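Local coordinates for viral structural protein 4 (PDB 6TZ0) that binds GTP at a P-loop and associates with the viral RNA-dependent RNA polymerase in a double-stranded RNA virus, at residues E468-F471 with Y472-S476. Numbering follows the deposited sequence.
Sequences ERNF and YYMVS
F471 turns the edge of its ring, at CD2 and CE2, onto one face of the Y472 ring in a T-shaped pair, with centroids 5.0 Å apart and planes at 86°. The torsions set the rings across one another: CG of F471 is anti to the backbone N (chi1 175°), that of Y472 anti to the carbonyl carbon (chi1 -73°). One turn later, V475 lays CG2 over a face of the F471 ring, a CH-pi contact 4.3 Å from the centroid. E468 runs extended alongside Y472, and its CG reaches the ring edge at CE2, 3.6 Å away. On another side of the helix, N470 and M474 point the same way, OD1 of N470 lying 3.3 Å from CG of M474. Backbone i to i+4 hydrogen bonds run from Y472 N to E468 O through to S476 N to Y472 O, and OG of S476 also donates to that last carbonyl. R469, N470 and Y473 pack against the neighbouring RNA-dependent RNA polymerase chain. Helix 468-476 packs through Y472 and V475 on L381 of strand 378-381, and through S476 on L485 of strand 484-489, while Y386 and W389 of helix 385-393 meet F471.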
loop_
_atom_site.group_PDB
_atom_site.type_symbol
_atom_site.label_atom_id
_atom_site.label_comp_id
_atom_site.label_asym_id
_atom_site.label_seq_id
_atom_site.Cartn_x
_atom_site.Cartn_y
_atom_site.Cartn_z
ATOM N N GLU B 468 -18.177 -27.107 2.202
ATOM C CA GLU B 468 -18.021 -26.802 3.616
ATOM C C GLU B 468 -18.171 -25.313 3.876
ATOM O O GLU B 468 -18.706 -24.918 4.922
ATOM C CB GLU B 468 -16.671 -27.330 4.096
ATOM C CG GLU B 468 -16.476 -27.303 5.591
ATOM C CD GLU B 468 -15.164 -27.934 6.013
ATOM O OE1 GLU B 468 -14.439 -28.437 5.136
ATOM O OE2 GLU B 468 -14.855 -27.921 7.222
ATOM N N ARG B 469 -17.740 -24.490 2.918
ATOM C CA ARG B 469 -17.913 -23.045 3.006
ATOM C C ARG B 469 -19.391 -22.673 3.010
ATOM O O ARG B 469 -19.834 -21.865 3.837
ATOM C CB ARG B 469 -17.149 -22.392 1.851
ATOM C CG ARG B 469 -17.091 -20.872 1.800
ATOM C CD ARG B 469 -18.052 -20.371 0.769
ATOM N NE ARG B 469 -18.061 -18.925 0.575
ATOM C CZ ARG B 469 -17.355 -18.286 -0.349
ATOM N NH1 ARG B 469 -16.571 -18.964 -1.170
ATOM N NH2 ARG B 469 -17.447 -16.969 -0.464
ATOM N N ASN B 470 -20.182 -23.313 2.147
ATOM C CA ASN B 470 -21.622 -23.097 2.157
ATOM C C ASN B 470 -22.278 -23.682 3.398
ATOM O O ASN B 470 -23.296 -23.159 3.852
ATOM C CB ASN B 470 -22.266 -23.722 0.930
ATOM C CG ASN B 470 -23.677 -23.240 0.706
ATOM O OD1 ASN B 470 -24.104 -22.244 1.275
ATOM N ND2 ASN B 470 -24.433 -23.990 -0.071
ATOM N N PHE B 471 -21.734 -24.777 3.933
ATOM C CA PHE B 471 -22.259 -25.359 5.164
ATOM C C PHE B 471 -22.163 -24.381 6.324
ATOM O O PHE B 471 -23.157 -24.115 7.009
ATOM C CB PHE B 471 -21.512 -26.645 5.491
ATOM C CG PHE B 471 -21.907 -27.262 6.798
ATOM C CD1 PHE B 471 -23.099 -27.939 6.926
ATOM C CD2 PHE B 471 -21.069 -27.178 7.898
ATOM C CE1 PHE B 471 -23.454 -28.513 8.122
ATOM C CE2 PHE B 471 -21.421 -27.746 9.096
ATOM C CZ PHE B 471 -22.610 -28.420 9.205
ATOM N N TYR B 472 -20.984 -23.807 6.539
ATOM C CA TYR B 472 -20.863 -22.842 7.622
ATOM C C TYR B 472 -21.544 -21.519 7.301
ATOM O O TYR B 472 -21.947 -20.813 8.229
ATOM C CB TYR B 472 -19.391 -22.655 7.986
ATOM C CG TYR B 472 -18.848 -23.856 8.715
ATOM C CD1 TYR B 472 -19.071 -24.022 10.070
ATOM C CD2 TYR B 472 -18.156 -24.850 8.042
ATOM C CE1 TYR B 472 -18.599 -25.133 10.739
ATOM C CE2 TYR B 472 -17.683 -25.971 8.707
ATOM C CZ TYR B 472 -17.902 -26.097 10.056
ATOM O OH TYR B 472 -17.439 -27.197 10.728
ATOM N N TYR B 473 -21.735 -21.194 6.019
ATOM C CA TYR B 473 -22.536 -20.027 5.660
ATOM C C TYR B 473 -24.005 -20.218 6.022
ATOM O O TYR B 473 -24.627 -19.334 6.620
ATOM C CB TYR B 473 -22.395 -19.744 4.168
ATOM C CG TYR B 473 -23.258 -18.614 3.667
ATOM C CD1 TYR B 473 -22.917 -17.294 3.915
ATOM C CD2 TYR B 473 -24.414 -18.871 2.943
ATOM C CE1 TYR B 473 -23.704 -16.260 3.455
ATOM C CE2 TYR B 473 -25.203 -17.848 2.481
ATOM C CZ TYR B 473 -24.846 -16.547 2.739
ATOM O OH TYR B 473 -25.639 -15.530 2.273
ATOM N N MET B 474 -24.585 -21.353 5.644
ATOM C CA MET B 474 -25.998 -21.597 5.886
ATOM C C MET B 474 -26.295 -21.971 7.328
ATOM O O MET B 474 -27.458 -21.921 7.735
ATOM C CB MET B 474 -26.515 -22.698 4.960
ATOM C CG MET B 474 -26.548 -22.341 3.490
ATOM S SD MET B 474 -27.650 -20.978 3.102
ATOM C CE MET B 474 -29.235 -21.755 3.378
ATOM N N VAL B 475 -25.288 -22.362 8.105
ATOM C CA VAL B 475 -25.516 -22.515 9.537
ATOM C C VAL B 475 -25.351 -21.179 10.254
ATOM O O VAL B 475 -26.159 -20.827 11.118
ATOM C CB VAL B 475 -24.593 -23.604 10.115
ATOM C CG1 VAL B 475 -24.669 -23.639 11.623
ATOM C CG2 VAL B 475 -24.991 -24.955 9.575
ATOM N N SER B 476 -24.346 -20.387 9.871
ATOM C CA SER B 476 -24.055 -19.154 10.592
ATOM C C SER B 476 -25.092 -18.069 10.332
ATOM O O SER B 476 -25.400 -17.283 11.233
ATOM C CB SER B 476 -22.671 -18.644 10.206
ATOM O OG SER B 476 -21.692 -19.608 10.521
#